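Local coordinates for hypothetical protein TM1631 (Thermotoga maritima, PDB 1VPQ) that is of unknown function but belongs to the DUF72 family and adopts a TIM-barrel fold, at residues A[195-206]-A[243-252]. Residues are numbered along the deposited sequence; the frame is centred on the assembly and turned at random.
With SO4 (sulfate ion), chain B.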
# COMPACT_ATOMS: atom_id res chain seq x y z
N THR A 195 -8.01 -13.22 -4.44
CA THR A 195 -7.51 -12.55 -5.64
C THR A 195 -8.63 -12.27 -6.64
O THR A 195 -9.48 -13.13 -6.90
CB THR A 195 -6.41 -13.38 -6.35
OG1 THR A 195 -6.90 -14.69 -6.66
CG2 THR A 195 -5.17 -13.49 -5.48
N THR A 196 -8.62 -11.06 -7.19
CA THR A 196 -9.57 -10.65 -8.22
C THR A 196 -8.91 -10.48 -9.59
O THR A 196 -9.59 -10.24 -10.59
CB THR A 196 -10.19 -9.31 -7.84
OG1 THR A 196 -9.14 -8.35 -7.66
CG2 THR A 196 -11.00 -9.43 -6.57
N THR A 197 -7.58 -10.58 -9.62
CA THR A 197 -6.77 -10.32 -10.81
C THR A 197 -5.63 -11.34 -10.87
O THR A 197 -5.71 -12.39 -10.25
CB THR A 197 -6.20 -8.88 -10.80
OG1 THR A 197 -5.37 -8.70 -9.64
CG2 THR A 197 -7.31 -7.85 -10.77
N ASP A 198 -4.58 -11.02 -11.62
CA ASP A 198 -3.36 -11.82 -11.68
C ASP A 198 -2.22 -11.15 -10.90
O ASP A 198 -1.04 -11.38 -11.18
CB ASP A 198 -2.95 -12.09 -13.14
CG ASP A 198 -2.73 -10.82 -13.95
OD1 ASP A 198 -3.10 -9.72 -13.50
OD2 ASP A 198 -2.19 -10.92 -15.07
N TYR A 199 -2.61 -10.34 -9.91
CA TYR A 199 -1.70 -9.81 -8.90
C TYR A 199 -2.38 -9.84 -7.53
O TYR A 199 -3.60 -9.67 -7.43
CB TYR A 199 -1.27 -8.38 -9.25
CG TYR A 199 -0.43 -8.34 -10.50
CD1 TYR A 199 0.93 -8.60 -10.45
CD2 TYR A 199 -1.00 -8.08 -11.74
CE1 TYR A 199 1.71 -8.58 -11.60
CE2 TYR A 199 -0.23 -8.06 -12.91
CZ TYR A 199 1.13 -8.31 -12.83
OH TYR A 199 1.91 -8.30 -13.96
N ALA A 200 -1.58 -10.08 -6.49
CA ALA A 200 -2.04 -9.92 -5.10
C ALA A 200 -1.34 -8.72 -4.48
O ALA A 200 -0.21 -8.39 -4.84
CB ALA A 200 -1.75 -11.16 -4.29
N TYR A 201 -2.04 -8.08 -3.55
CA TYR A 201 -1.55 -6.91 -2.86
C TYR A 201 -1.97 -7.01 -1.40
O TYR A 201 -3.16 -7.08 -1.12
CB TYR A 201 -2.14 -5.66 -3.51
CG TYR A 201 -1.41 -4.35 -3.24
CD1 TYR A 201 -1.33 -3.81 -1.95
CD2 TYR A 201 -0.82 -3.64 -4.28
CE1 TYR A 201 -0.67 -2.59 -1.72
CE2 TYR A 201 -0.17 -2.44 -4.06
CZ TYR A 201 -0.10 -1.91 -2.78
OH TYR A 201 0.56 -0.71 -2.58
N PHE A 202 -1.01 -7.04 -0.48
CA PHE A 202 -1.32 -7.12 0.96
C PHE A 202 -0.90 -5.85 1.66
O PHE A 202 0.18 -5.34 1.40
CB PHE A 202 -0.57 -8.27 1.62
CG PHE A 202 -0.97 -9.61 1.12
CD1 PHE A 202 -0.54 -10.05 -0.13
CD2 PHE A 202 -1.77 -10.45 1.89
CE1 PHE A 202 -0.91 -11.31 -0.61
CE2 PHE A 202 -2.14 -11.70 1.42
CZ PHE A 202 -1.71 -12.13 0.16
N ARG A 203 -1.75 -5.37 2.57
CA ARG A 203 -1.38 -4.26 3.43
C ARG A 203 -1.65 -4.59 4.90
O ARG A 203 -2.76 -4.95 5.25
CB ARG A 203 -2.11 -2.99 3.02
CG ARG A 203 -1.72 -2.49 1.62
CD ARG A 203 -2.24 -1.09 1.39
NE ARG A 203 -1.40 -0.06 2.02
CZ ARG A 203 -1.86 1.04 2.62
NH1 ARG A 203 -3.15 1.27 2.75
NH2 ARG A 203 -1.00 1.90 3.14
N PHE A 204 -0.62 -4.48 5.74
CA PHE A 204 -0.73 -4.78 7.17
C PHE A 204 -0.56 -3.51 7.99
O PHE A 204 0.51 -2.90 7.99
CB PHE A 204 0.32 -5.81 7.58
CG PHE A 204 0.32 -7.07 6.74
CD1 PHE A 204 -0.87 -7.71 6.39
CD2 PHE A 204 1.51 -7.64 6.32
CE1 PHE A 204 -0.86 -8.87 5.62
CE2 PHE A 204 1.53 -8.81 5.55
CZ PHE A 204 0.34 -9.42 5.20
N HIS A 205 -1.62 -3.12 8.70
CA HIS A 205 -1.65 -1.87 9.47
C HIS A 205 -1.43 -2.07 10.96
O HIS A 205 -1.47 -1.11 11.73
CB HIS A 205 -3.01 -1.17 9.29
CG HIS A 205 -3.38 -0.92 7.86
ND1 HIS A 205 -2.64 -0.11 7.04
CD2 HIS A 205 -4.42 -1.36 7.13
CE1 HIS A 205 -3.20 -0.07 5.85
NE2 HIS A 205 -4.29 -0.82 5.87
N GLY A 206 -1.23 -3.32 11.36
CA GLY A 206 -1.26 -3.70 12.77
C GLY A 206 -2.69 -3.80 13.28
O GLY A 206 -3.64 -3.61 12.53
N VAL A 243 -0.79 -16.09 -8.82
CA VAL A 243 -0.62 -14.78 -9.47
C VAL A 243 0.79 -14.55 -10.03
O VAL A 243 1.72 -15.28 -9.69
CB VAL A 243 -1.00 -13.63 -8.52
CG1 VAL A 243 -2.47 -13.74 -8.11
CG2 VAL A 243 -0.10 -13.60 -7.30
N LYS A 244 0.93 -13.55 -10.90
CA LYS A 244 2.22 -13.23 -11.52
C LYS A 244 3.18 -12.70 -10.46
O LYS A 244 4.33 -13.14 -10.38
CB LYS A 244 2.09 -12.18 -12.63
CG LYS A 244 0.98 -12.38 -13.64
CD LYS A 244 1.03 -13.73 -14.33
CE LYS A 244 -0.09 -13.87 -15.37
NZ LYS A 244 0.04 -12.86 -16.45
N GLU A 245 2.70 -11.74 -9.66
CA GLU A 245 3.48 -11.13 -8.58
C GLU A 245 2.60 -10.74 -7.40
O GLU A 245 1.40 -10.50 -7.57
CB GLU A 245 4.23 -9.89 -9.07
CG GLU A 245 5.39 -10.17 -10.00
CD GLU A 245 5.85 -8.95 -10.78
OE1 GLU A 245 5.57 -7.81 -10.36
OE2 GLU A 245 6.49 -9.15 -11.84
N THR A 246 3.20 -10.67 -6.22
CA THR A 246 2.50 -10.30 -4.98
C THR A 246 3.29 -9.18 -4.32
O THR A 246 4.51 -9.25 -4.22
CB THR A 246 2.40 -11.50 -4.01
OG1 THR A 246 1.51 -12.49 -4.54
CG2 THR A 246 1.88 -11.07 -2.64
N TYR A 247 2.57 -8.15 -3.86
CA TYR A 247 3.19 -7.00 -3.20
C TYR A 247 2.68 -6.90 -1.78
O TYR A 247 1.48 -6.80 -1.54
CB TYR A 247 2.88 -5.70 -3.97
CG TYR A 247 3.04 -5.87 -5.45
CD1 TYR A 247 4.29 -6.12 -6.01
CD2 TYR A 247 1.94 -5.83 -6.30
CE1 TYR A 247 4.43 -6.31 -7.38
CE2 TYR A 247 2.07 -6.01 -7.66
CZ TYR A 247 3.32 -6.26 -8.20
OH TYR A 247 3.45 -6.44 -9.57
N VAL A 248 3.61 -6.93 -0.83
CA VAL A 248 3.26 -6.99 0.58
C VAL A 248 3.90 -5.79 1.27
O VAL A 248 5.11 -5.62 1.23
CB VAL A 248 3.77 -8.30 1.22
CG1 VAL A 248 3.32 -8.42 2.66
CG2 VAL A 248 3.32 -9.53 0.41
N PHE A 249 3.08 -4.95 1.89
CA PHE A 249 3.59 -3.77 2.59
C PHE A 249 3.12 -3.74 4.03
O PHE A 249 1.97 -4.08 4.30
CB PHE A 249 3.16 -2.49 1.87
CG PHE A 249 3.63 -2.40 0.45
CD1 PHE A 249 4.89 -1.91 0.15
CD2 PHE A 249 2.82 -2.85 -0.59
CE1 PHE A 249 5.34 -1.85 -1.16
CE2 PHE A 249 3.27 -2.79 -1.91
CZ PHE A 249 4.53 -2.28 -2.19
N PHE A 250 4.02 -3.32 4.93
CA PHE A 250 3.73 -3.14 6.36
C PHE A 250 3.60 -1.67 6.67
O PHE A 250 4.48 -0.87 6.34
CB PHE A 250 4.85 -3.72 7.23
CG PHE A 250 4.78 -5.20 7.41
CD1 PHE A 250 5.21 -6.05 6.41
CD2 PHE A 250 4.28 -5.74 8.58
CE1 PHE A 250 5.16 -7.42 6.56
CE2 PHE A 250 4.21 -7.11 8.74
CZ PHE A 250 4.66 -7.95 7.72
N ASN A 251 2.52 -1.32 7.36
CA ASN A 251 2.11 0.06 7.53
C ASN A 251 2.18 0.52 8.98
O ASN A 251 1.90 1.69 9.28
CB ASN A 251 0.67 0.22 7.01
CG ASN A 251 0.34 1.65 6.63
OD1 ASN A 251 1.20 2.41 6.19
ND2 ASN A 251 -0.92 2.02 6.81
N ASN A 252 2.52 -0.39 9.88
CA ASN A 252 2.63 -0.10 11.31
C ASN A 252 3.97 0.56 11.60
O ASN A 252 4.77 0.05 12.36
CB ASN A 252 2.46 -1.37 12.15
CG ASN A 252 3.42 -2.49 11.76
OD1 ASN A 252 3.64 -2.75 10.58
ND2 ASN A 252 3.97 -3.17 12.76
S SO4 B . -3.66 3.82 5.44
O1 SO4 B . -4.65 2.90 4.89
O2 SO4 B . -4.26 5.12 5.71
O3 SO4 B . -3.16 3.25 6.68
O4 SO4 B . -2.59 4.00 4.47
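Phe-204 drives the edge of its ring into the face of Phe-250, Phe-204 CD2 lying 3.5 Å from Phe-250 CZ with the planes at 69°, while its CE2 presses on Val-248 CG1 at 3.4 Å. Beside them Phe-202 meets Thr-246 CG2 at its ring edge. These flat or branched side chains fill the layer between the sheet and helices 226-240 and 257-270. Strands 199-204 and 245-250 run parallel, their axes approaching to 4.6 Å, joined by backbone bonds such as Phe-202 N to Tyr-247 O (2.7 Å), as neighbouring strands of a TIM barrel linked through helix 226-240. On the face with Arg-203, inside the barrel, Tyr-201 lies obliquely against Phe-249, its hydroxyl held by Glu-54 and Thr-82. At the C-terminal strand ends the lining turns polar: Asn-251 has CG anti to its own N (chi1 -157°), which carries its amide over to the imidazole, where ND2 donates to His-205 ND1 at 2.7 Å. Arg-203, also paired with Glu-155 and Glu-54, joins Lys-84, Arg-157 and Tyr-220 around a sulfate, probably from the crystallisation liquor, consistent with an anion pocket. The opposite end is looser: exposed Lys-244, its long chain bent twice, reaches Asp-198 OD2 with NZ in a weak salt bridge of 3.3 Å.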